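FACT complex subunit POB3 (Chaetomium thermophilum var. thermophilum, PDB 4KHB) probably acts in the FACT histone chaperone complex to reorganize nucleosomes, this N-terminal PH-like part pairing with the Spt16 dimerization domain. Local coordinates at residues H[102-116]-H[122-134]. Numbering follows the deposited sequence.
Sequences EHSLRGWNWGKAEFG and FNVQNRPAFEIPY. With SO4 (sulfate ion), chain P; SO4 (sulfate ion), chain Q.
H103 and E131 meet through a His-carboxylate hydrogen bond: NE2 donates to the syn side of E131 OE2 over 2.7 Å, tilted out of the carboxylate plane, with ring and carboxylate planes 77° apart. The bend at chi2 of E131 turns its carboxylate to the imidazole edge, while P128 CG sits over one ring face, a CH-pi contact 3.8 Å from the centroid. Replacing H103 by an alanine removes the ring, and E131 OE2 would probably lose this donor while P128 CG loses the face it packs on. In the backbone, S104 N donates to P128 O. A water donates to both S104 O and A129 O. Further along, K112 and N123 form an antiparallel hydrogen-bonded pair, N123 N reaching K112 O at 2.7 Å with a nearly straight N-H...O angle (172°); N123 ND2 also donates, at 3.2 Å, to the anti side of E114 OE2, tilted out of the carboxylate plane. These bonds join the two strands of the hairpin 112-115/119-124, the latter central in a three-stranded antiparallel sheet, and the chain turns through the type I' turn V124-R127 into strand 127-133, within the SSRP1 family's PH-like region. W110 and G111 extend the pairing to a strand of the SPT16D chain, so the sheet crosses the heterodimer interface. Apolar pairs are F122 CD1 with A113 CB, which lies at the ring edge, and V124 CG1 with W108 CE3, 3.9 Å apart. With CG anti to the backbone N (chi1 -168°), F122 also brings CZ to 3.5 Å from N109 O, an aromatic carbon packed against a backbone carbonyl. At the far end Y134 OH donates to G116 O, which lies at the edge of the tyrosine ring. A sulfate, probably from the crystallisation liquor, bridges both segments: S104 OG and L105 N donate from one, R127 NH1 (3.0 Å to O2) from the other.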
ATOM      1  N   GLU H 102     -12.858   3.013  -2.706  1.00 10.57           N
ATOM      2  CA  GLU H 102     -12.071   4.199  -2.383  1.00 12.03           C
ATOM      3  C   GLU H 102     -11.141   3.944  -1.210  1.00 12.21           C
ATOM      4  O   GLU H 102     -11.511   3.282  -0.236  1.00  8.42           O
ATOM      5  CB  GLU H 102     -12.966   5.395  -2.041  1.00 11.28           C
ATOM      6  CG  GLU H 102     -13.514   6.161  -3.237  1.00 18.33           C
ATOM      7  CD  GLU H 102     -14.132   7.489  -2.832  1.00 22.82           C
ATOM      8  OE1 GLU H 102     -13.640   8.105  -1.863  1.00 22.99           O
ATOM      9  OE2 GLU H 102     -15.099   7.926  -3.492  1.00 24.74           O
ATOM     10  N   HIS H 103      -9.928   4.475  -1.310  1.00 10.56           N
ATOM     11  CA  HIS H 103      -8.987   4.425  -0.202  1.00  9.42           C
ATOM     12  C   HIS H 103      -8.985   5.741   0.571  1.00  7.22           C
ATOM     13  O   HIS H 103      -9.310   6.796   0.015  1.00  9.90           O
ATOM     14  CB  HIS H 103      -7.587   4.068  -0.707  1.00  7.98           C
ATOM     15  CG  HIS H 103      -7.439   2.628  -1.091  1.00 10.73           C
ATOM     16  ND1 HIS H 103      -8.100   2.069  -2.163  1.00 11.37           N
ATOM     17  CD2 HIS H 103      -6.711   1.630  -0.536  1.00 12.46           C
ATOM     18  CE1 HIS H 103      -7.780   0.790  -2.257  1.00 12.86           C
ATOM     19  NE2 HIS H 103      -6.938   0.499  -1.281  1.00 13.27           N
ATOM     20  N   SER H 104      -8.614   5.674   1.847  1.00  8.47           N
ATOM     21  CA  SER H 104      -8.589   6.854   2.711  1.00  7.65           C
ATOM     22  C   SER H 104      -7.415   7.767   2.363  1.00  8.41           C
ATOM     23  O   SER H 104      -6.302   7.292   2.126  1.00  6.31           O
ATOM     24  CB  SER H 104      -8.517   6.434   4.184  1.00  7.14           C
ATOM     25  OG  SER H 104      -8.507   7.567   5.035  1.00  8.76           O
ATOM     26  N   LEU H 105      -7.666   9.074   2.319  1.00  9.53           N
ATOM     27  CA  LEU H 105      -6.620  10.028   1.959  1.00  8.37           C
ATOM     28  C   LEU H 105      -6.310  11.063   3.047  1.00 10.16           C
ATOM     29  O   LEU H 105      -5.548  12.002   2.804  1.00 12.95           O
ATOM     30  CB  LEU H 105      -7.009  10.754   0.664  1.00  9.26           C
ATOM     31  CG  LEU H 105      -7.099   9.918  -0.618  1.00 11.98           C
ATOM     32  CD1 LEU H 105      -7.575  10.768  -1.783  1.00 16.15           C
ATOM     33  CD2 LEU H 105      -5.764   9.277  -0.940  1.00  8.16           C
ATOM     34  N   ARG H 106      -6.883  10.900   4.239  1.00  8.15           N
ATOM     35  CA  ARG H 106      -6.683  11.892   5.302  1.00 14.06           C
ATOM     36  C   ARG H 106      -5.301  11.822   5.959  1.00  8.61           C
ATOM     37  O   ARG H 106      -4.860  12.783   6.595  1.00  9.30           O
ATOM     38  CB  ARG H 106      -7.829  11.930   6.329  1.00 13.04           C
ATOM     39  CG  ARG H 106      -8.336  10.599   6.847  1.00  9.73           C
ATOM     40  CD  ARG H 106      -9.857  10.548   6.728  1.00 16.52           C
ATOM     41  NE  ARG H 106     -10.553  10.371   8.002  1.00 22.64           N
ATOM     42  CZ  ARG H 106     -11.788  10.806   8.243  1.00 20.84           C
ATOM     43  NH1 ARG H 106     -12.468  11.443   7.299  1.00 14.77           N
ATOM     44  NH2 ARG H 106     -12.348  10.601   9.425  1.00 16.03           N
ATOM     45  N   GLY H 107      -4.630  10.684   5.810  1.00  9.00           N
ATOM     46  CA  GLY H 107      -3.290  10.533   6.344  1.00 10.22           C
ATOM     47  C   GLY H 107      -3.238  10.184   7.817  1.00  8.66           C
ATOM     48  O   GLY H 107      -2.262  10.497   8.504  1.00  8.14           O
ATOM     49  N   TRP H 108      -4.294   9.543   8.308  1.00  6.32           N
ATOM     50  CA  TRP H 108      -4.338   9.106   9.698  1.00  7.01           C
ATOM     51  C   TRP H 108      -3.570   7.804   9.887  1.00  7.97           C
ATOM     52  O   TRP H 108      -3.382   7.035   8.936  1.00  4.93           O
ATOM     53  CB  TRP H 108      -5.783   8.920  10.158  1.00  8.51           C
ATOM     54  CG  TRP H 108      -6.549  10.203  10.286  1.00 12.28           C
ATOM     55  CD1 TRP H 108      -6.132  11.446   9.908  1.00  9.23           C
ATOM     56  CD2 TRP H 108      -7.866  10.367  10.828  1.00 10.03           C
ATOM     57  NE1 TRP H 108      -7.109  12.374  10.184  1.00 13.28           N
ATOM     58  CE2 TRP H 108      -8.183  11.737  10.749  1.00 13.00           C
ATOM     59  CE3 TRP H 108      -8.807   9.488  11.372  1.00 14.82           C
ATOM     60  CZ2 TRP H 108      -9.403  12.249  11.196  1.00 14.37           C
ATOM     61  CZ3 TRP H 108     -10.015   9.998  11.817  1.00 18.02           C
ATOM     62  CH2 TRP H 108     -10.301  11.366  11.726  1.00 19.42           C
ATOM     63  N   ASN H 109      -3.124   7.560  11.116  1.00  8.38           N
ATOM     64  CA  ASN H 109      -2.417   6.325  11.446  1.00  9.83           C
ATOM     65  C   ASN H 109      -3.159   5.491  12.485  1.00  9.63           C
ATOM     66  O   ASN H 109      -2.583   4.575  13.081  1.00  6.98           O
ATOM     67  CB  ASN H 109      -0.990   6.617  11.923  1.00  7.15           C
ATOM     68  CG  ASN H 109      -0.954   7.246  13.306  1.00 10.02           C
ATOM     69  OD1 ASN H 109      -1.754   8.129  13.621  1.00  7.61           O
ATOM     70  ND2 ASN H 109      -0.026   6.793  14.140  1.00 12.22           N
ATOM     71  N   TRP H 110      -4.433   5.809  12.705  1.00  7.18           N
ATOM     72  CA  TRP H 110      -5.253   5.019  13.622  1.00  7.69           C
ATOM     73  C   TRP H 110      -6.536   4.505  12.974  1.00  8.39           C
ATOM     74  O   TRP H 110      -7.109   5.160  12.097  1.00  5.97           O
ATOM     75  CB  TRP H 110      -5.563   5.787  14.914  1.00  8.39           C
ATOM     76  CG  TRP H 110      -6.466   6.975  14.759  1.00 12.62           C
ATOM     77  CD1 TRP H 110      -7.818   7.005  14.955  1.00  9.98           C
ATOM     78  CD2 TRP H 110      -6.085   8.313  14.424  1.00 12.14           C
ATOM     79  NE1 TRP H 110      -8.302   8.274  14.741  1.00  9.54           N
ATOM     80  CE2 TRP H 110      -7.248   9.103  14.413  1.00 12.07           C
ATOM     81  CE3 TRP H 110      -4.861   8.926  14.119  1.00  9.58           C
ATOM     82  CZ2 TRP H 110      -7.240  10.464  14.116  1.00  9.68           C
ATOM     83  CZ3 TRP H 110      -4.849  10.278  13.822  1.00  8.90           C
ATOM     84  CH2 TRP H 110      -6.028  11.031  13.819  1.00 11.23           C
ATOM     85  N   GLY H 111      -6.984   3.332  13.412  1.00  9.76           N
ATOM     86  CA  GLY H 111      -8.161   2.707  12.837  1.00  9.53           C
ATOM     87  C   GLY H 111      -8.258   1.235  13.194  1.00 11.15           C
ATOM     88  O   GLY H 111      -8.263   0.874  14.373  1.00  9.76           O
ATOM     89  N   LYS H 112      -8.331   0.380  12.176  1.00  7.93           N
ATOM     90  CA  LYS H 112      -8.474  -1.054  12.400  1.00 14.60           C
ATOM     91  C   LYS H 112      -7.582  -1.865  11.462  1.00 12.49           C
ATOM     92  O   LYS H 112      -7.651  -1.718  10.239  1.00 12.38           O
ATOM     93  CB  LYS H 112      -9.935  -1.467  12.211  1.00 16.51           C
ATOM     94  CG  LYS H 112     -10.858  -1.035  13.340  1.00 21.50           C
ATOM     95  CD  LYS H 112     -10.551  -1.763  14.635  1.00 25.25           C
ATOM     96  CE  LYS H 112     -10.979  -0.940  15.843  1.00 27.39           C
ATOM     97  NZ  LYS H 112     -12.333  -0.348  15.668  1.00 37.65           N
ATOM     98  N   ALA H 113      -6.745  -2.722  12.037  1.00 11.02           N
ATOM     99  CA  ALA H 113      -5.974  -3.674  11.246  1.00 14.38           C
ATOM    100  C   ALA H 113      -6.749  -4.982  11.187  1.00 19.26           C
ATOM    101  O   ALA H 113      -6.905  -5.665  12.202  1.00 21.80           O
ATOM    102  CB  ALA H 113      -4.605  -3.892  11.857  1.00  9.21           C
ATOM    103  N   GLU H 114      -7.236  -5.329  10.001  1.00 11.12           N
ATOM    104  CA  GLU H 114      -8.103  -6.491   9.866  1.00 16.02           C
ATOM    105  C   GLU H 114      -7.463  -7.590   9.025  1.00 13.83           C
ATOM    106  O   GLU H 114      -7.047  -7.357   7.889  1.00 11.55           O
ATOM    107  CB  GLU H 114      -9.458  -6.074   9.280  1.00 19.23           C
ATOM    108  CG  GLU H 114      -9.932  -4.694   9.729  1.00 28.62           C
ATOM    109  CD  GLU H 114     -11.432  -4.626   9.955  1.00 36.82           C
ATOM    110  OE1 GLU H 114     -11.993  -5.585  10.526  1.00 40.17           O
ATOM    111  OE2 GLU H 114     -12.051  -3.613   9.565  1.00 30.67           O
ATOM    112  N   PHE H 115      -7.399  -8.791   9.590  1.00 15.85           N
ATOM    113  CA  PHE H 115      -6.860  -9.943   8.880  1.00 16.02           C
ATOM    114  C   PHE H 115      -7.932 -10.619   8.041  1.00 13.76           C
ATOM    115  O   PHE H 115      -8.751 -11.393   8.551  1.00 14.29           O
ATOM    116  CB  PHE H 115      -6.250 -10.940   9.866  1.00 16.69           C
ATOM    117  CG  PHE H 115      -4.958 -10.471  10.477  1.00 15.45           C
ATOM    118  CD1 PHE H 115      -4.957  -9.682  11.620  1.00 12.10           C
ATOM    119  CD2 PHE H 115      -3.740 -10.827   9.910  1.00 11.65           C
ATOM    120  CE1 PHE H 115      -3.766  -9.251  12.183  1.00 11.22           C
ATOM    121  CE2 PHE H 115      -2.546 -10.401  10.467  1.00 12.81           C
ATOM    122  CZ  PHE H 115      -2.559  -9.611  11.605  1.00 12.11           C
ATOM    123  N   GLY H 116      -7.917 -10.320   6.746  1.00 13.71           N
ATOM    124  CA  GLY H 116      -8.871 -10.901   5.823  1.00  9.59           C
ATOM    125  C   GLY H 116      -8.411 -12.230   5.261  1.00 10.66           C
ATOM    126  O   GLY H 116      -7.556 -12.901   5.837  1.00 17.18           O
ATOM    127  N   PHE H 122      -5.371  -2.219   6.712  1.00  6.13           N
ATOM    128  CA  PHE H 122      -5.514  -1.187   7.731  1.00  6.40           C
ATOM    129  C   PHE H 122      -6.583  -0.187   7.303  1.00  8.56           C
ATOM    130  O   PHE H 122      -6.390   0.577   6.351  1.00  9.51           O
ATOM    131  CB  PHE H 122      -4.184  -0.480   8.002  1.00  3.23           C
ATOM    132  CG  PHE H 122      -4.199   0.377   9.235  1.00  5.08           C
ATOM    133  CD1 PHE H 122      -4.080  -0.198  10.494  1.00  5.54           C
ATOM    134  CD2 PHE H 122      -4.332   1.756   9.137  1.00  4.51           C
ATOM    135  CE1 PHE H 122      -4.096   0.586  11.634  1.00 10.07           C
ATOM    136  CE2 PHE H 122      -4.349   2.547  10.272  1.00  6.56           C
ATOM    137  CZ  PHE H 122      -4.230   1.961  11.523  1.00  7.25           C
ATOM    138  N   ASN H 123      -7.706  -0.197   8.015  1.00  6.75           N
ATOM    139  CA  ASN H 123      -8.850   0.630   7.656  1.00  9.91           C
ATOM    140  C   ASN H 123      -8.927   1.899   8.499  1.00  8.04           C
ATOM    141  O   ASN H 123      -8.743   1.856   9.719  1.00  7.73           O
ATOM    142  CB  ASN H 123     -10.154  -0.170   7.793  1.00 11.17           C
ATOM    143  CG  ASN H 123     -10.360  -1.161   6.657  1.00 12.87           C
ATOM    144  OD1 ASN H 123     -10.287  -0.797   5.485  1.00 15.14           O
ATOM    145  ND2 ASN H 123     -10.630  -2.414   7.002  1.00 18.77           N
ATOM    146  N   VAL H 124      -9.200   3.022   7.841  1.00  5.98           N
ATOM    147  CA  VAL H 124      -9.422   4.293   8.523  1.00  7.76           C
ATOM    148  C   VAL H 124     -10.884   4.677   8.351  1.00  7.42           C
ATOM    149  O   VAL H 124     -11.299   5.068   7.256  1.00  0.00           O
ATOM    150  CB  VAL H 124      -8.525   5.405   7.948  1.00  5.64           C
ATOM    151  CG1 VAL H 124      -8.825   6.738   8.615  1.00  9.15           C
ATOM    152  CG2 VAL H 124      -7.064   5.048   8.129  1.00  8.69           C
ATOM    153  N   GLN H 125     -11.654   4.564   9.433  1.00  5.76           N
ATOM    154  CA  GLN H 125     -13.110   4.719   9.385  1.00  8.15           C
ATOM    155  C   GLN H 125     -13.735   3.889   8.263  1.00  9.34           C
ATOM    156  O   GLN H 125     -14.529   4.393   7.463  1.00  8.08           O
ATOM    157  CB  GLN H 125     -13.513   6.193   9.275  1.00  7.99           C
ATOM    158  CG  GLN H 125     -13.362   6.951  10.592  1.00  9.73           C
ATOM    159  CD  GLN H 125     -14.393   6.530  11.626  1.00 17.21           C
ATOM    160  OE1 GLN H 125     -15.547   6.253  11.294  1.00 14.32           O
ATOM    161  NE2 GLN H 125     -13.976   6.469  12.884  1.00 13.48           N
ATOM    162  N   ASN H 126     -13.335   2.619   8.216  1.00  7.73           N
ATOM    163  CA  ASN H 126     -13.873   1.620   7.291  1.00 10.12           C
ATOM    164  C   ASN H 126     -13.475   1.793   5.821  1.00  6.82           C
ATOM    165  O   ASN H 126     -14.073   1.183   4.935  1.00  4.81           O
ATOM    166  CB  ASN H 126     -15.389   1.464   7.449  1.00  7.94           C
ATOM    167  CG  ASN H 126     -15.759   0.465   8.530  1.00 22.00           C
ATOM    168  OD1 ASN H 126     -15.584  -0.742   8.360  1.00 23.54           O
ATOM    169  ND2 ASN H 126     -16.275   0.963   9.649  1.00 21.93           N
ATOM    170  N   ARG H 127     -12.462   2.617   5.570  1.00  6.63           N
ATOM    171  CA  ARG H 127     -11.878   2.722   4.237  1.00  7.40           C
ATOM    172  C   ARG H 127     -10.389   2.413   4.318  1.00  5.07           C
ATOM    173  O   ARG H 127      -9.678   2.954   5.167  1.00  7.44           O
ATOM    174  CB  ARG H 127     -12.126   4.110   3.631  1.00  5.21           C
ATOM    175  CG  ARG H 127     -13.598   4.418   3.390  1.00  6.97           C
ATOM    176  CD  ARG H 127     -13.806   5.749   2.686  1.00  5.71           C
ATOM    177  NE  ARG H 127     -15.224   6.088   2.593  1.00  7.18           N
ATOM    178  CZ  ARG H 127     -15.693   7.327   2.475  1.00  8.25           C
ATOM    179  NH1 ARG H 127     -14.859   8.358   2.429  1.00  7.61           N
ATOM    180  NH2 ARG H 127     -16.999   7.538   2.405  1.00  5.75           N
ATOM    181  N   PRO H 128      -9.913   1.536   3.424  1.00  7.40           N
ATOM    182  CA  PRO H 128      -8.527   1.057   3.457  1.00  9.23           C
ATOM    183  C   PRO H 128      -7.515   2.161   3.188  1.00  6.92           C
ATOM    184  O   PRO H 128      -7.656   2.903   2.219  1.00  6.90           O
ATOM    185  CB  PRO H 128      -8.490   0.015   2.330  1.00  9.28           C
ATOM    186  CG  PRO H 128      -9.600   0.411   1.406  1.00  9.66           C
ATOM    187  CD  PRO H 128     -10.674   0.960   2.301  1.00  7.10           C
ATOM    188  N   ALA H 129      -6.510   2.272   4.048  1.00  9.30           N
ATOM    189  CA  ALA H 129      -5.389   3.161   3.783  1.00 11.91           C
ATOM    190  C   ALA H 129      -4.348   2.404   2.970  1.00  7.08           C
ATOM    191  O   ALA H 129      -3.771   2.941   2.021  1.00 11.04           O
ATOM    192  CB  ALA H 129      -4.785   3.669   5.083  1.00  4.98           C
ATOM    193  N   PHE H 130      -4.116   1.150   3.358  1.00  6.90           N
ATOM    194  CA  PHE H 130      -3.209   0.263   2.631  1.00 13.54           C
ATOM    195  C   PHE H 130      -3.490  -1.220   2.888  1.00 11.82           C
ATOM    196  O   PHE H 130      -4.167  -1.576   3.855  1.00 10.77           O
ATOM    197  CB  PHE H 130      -1.749   0.602   2.937  1.00  9.32           C
ATOM    198  CG  PHE H 130      -1.381   0.468   4.387  1.00  8.82           C
ATOM    199  CD1 PHE H 130      -0.826  -0.708   4.872  1.00  8.13           C
ATOM    200  CD2 PHE H 130      -1.570   1.530   5.262  1.00  7.50           C
ATOM    201  CE1 PHE H 130      -0.474  -0.828   6.206  1.00 10.22           C
ATOM    202  CE2 PHE H 130      -1.222   1.420   6.595  1.00  4.16           C
ATOM    203  CZ  PHE H 130      -0.672   0.238   7.069  1.00  4.89           C
ATOM    204  N   GLU H 131      -2.965  -2.079   2.018  1.00 10.23           N
ATOM    205  CA  GLU H 131      -3.174  -3.519   2.128  1.00 13.71           C
ATOM    206  C   GLU H 131      -1.848  -4.262   2.005  1.00 12.86           C
ATOM    207  O   GLU H 131      -0.995  -3.888   1.195  1.00 14.94           O
ATOM    208  CB  GLU H 131      -4.131  -4.001   1.034  1.00 12.71           C
ATOM    209  CG  GLU H 131      -5.511  -3.366   1.069  1.00 21.29           C
ATOM    210  CD  GLU H 131      -5.685  -2.315  -0.007  1.00 22.36           C
ATOM    211  OE1 GLU H 131      -4.660  -1.838  -0.537  1.00 24.38           O
ATOM    212  OE2 GLU H 131      -6.842  -1.971  -0.325  1.00 27.82           O
ATOM    213  N   ILE H 132      -1.673  -5.306   2.811  1.00 10.78           N
ATOM    214  CA  ILE H 132      -0.482  -6.149   2.732  1.00 10.16           C
ATOM    215  C   ILE H 132      -0.868  -7.603   2.474  1.00 10.27           C
ATOM    216  O   ILE H 132      -1.459  -8.258   3.336  1.00  8.01           O
ATOM    217  CB  ILE H 132       0.349  -6.071   4.021  1.00 12.13           C
ATOM    218  CG1 ILE H 132       0.795  -4.631   4.265  1.00 14.76           C
ATOM    219  CG2 ILE H 132       1.583  -6.955   3.917  1.00  5.71           C
ATOM    220  CD1 ILE H 132       0.725  -4.204   5.708  1.00 21.21           C
ATOM    221  N   PRO H 133      -0.543  -8.108   1.273  1.00 12.53           N
ATOM    222  CA  PRO H 133      -0.822  -9.503   0.907  1.00 12.50           C
ATOM    223  C   PRO H 133       0.001 -10.468   1.752  1.00  9.31           C
ATOM    224  O   PRO H 133       1.180 -10.205   1.990  1.00  9.58           O
ATOM    225  CB  PRO H 133      -0.397  -9.583  -0.569  1.00  9.99           C
ATOM    226  CG  PRO H 133      -0.254  -8.168  -1.032  1.00 14.73           C
ATOM    227  CD  PRO H 133       0.069  -7.345   0.172  1.00 11.86           C
ATOM    228  N   TYR H 134      -0.624 -11.551   2.210  1.00 10.04           N
ATOM    229  CA  TYR H 134       0.035 -12.537   3.065  1.00 10.90           C
ATOM    230  C   TYR H 134       1.270 -13.150   2.402  1.00 10.25           C
ATOM    231  O   TYR H 134       2.242 -13.493   3.076  1.00 13.96           O
ATOM    232  CB  TYR H 134      -0.960 -13.633   3.467  1.00  9.02           C
ATOM    233  CG  TYR H 134      -2.103 -13.133   4.329  1.00  8.74           C
ATOM    234  CD1 TYR H 134      -1.923 -12.064   5.197  1.00 10.10           C
ATOM    235  CD2 TYR H 134      -3.361 -13.717   4.260  1.00  9.36           C
ATOM    236  CE1 TYR H 134      -2.957 -11.599   5.980  1.00 11.38           C
ATOM    237  CE2 TYR H 134      -4.405 -13.255   5.038  1.00  9.45           C
ATOM    238  CZ  TYR H 134      -4.194 -12.195   5.897  1.00 11.92           C
ATOM    239  OH  TYR H 134      -5.222 -11.722   6.680  1.00 12.37           O
TER
HETATM  240  S   SO4 P 201     -11.314   9.435   3.603  1.00 12.86           S
HETATM  241  O1  SO4 P 201     -12.284  10.358   4.172  1.00  7.42           O
HETATM  242  O2  SO4 P 201     -11.922   8.677   2.520  1.00 10.72           O
HETATM  243  O3  SO4 P 201     -10.178  10.185   3.091  1.00 10.69           O
HETATM  244  O4  SO4 P 201     -10.857   8.513   4.629  1.00 12.72           O
HETATM  245  S   SO4 Q 202     -17.405  10.873   3.714  1.00  9.69           S
HETATM  246  O1  SO4 Q 202     -18.183  12.095   3.854  1.00  8.87           O
HETATM  247  O2  SO4 Q 202     -18.166   9.886   2.962  1.00 10.23           O
HETATM  248  O3  SO4 Q 202     -16.172  11.172   3.003  1.00 10.64           O
HETATM  249  O4  SO4 Q 202     -17.090  10.346   5.032  1.00  8.82           O
HETATM  250  O   HOH W   1      -4.518   5.566   0.963  1.00  8.97           O
HETATM  251  O   HOH W   2     -10.055   5.547  12.160  1.00 10.67           O
HETATM  252  O   HOH W   3     -11.409   7.245  14.407  1.00 15.08           O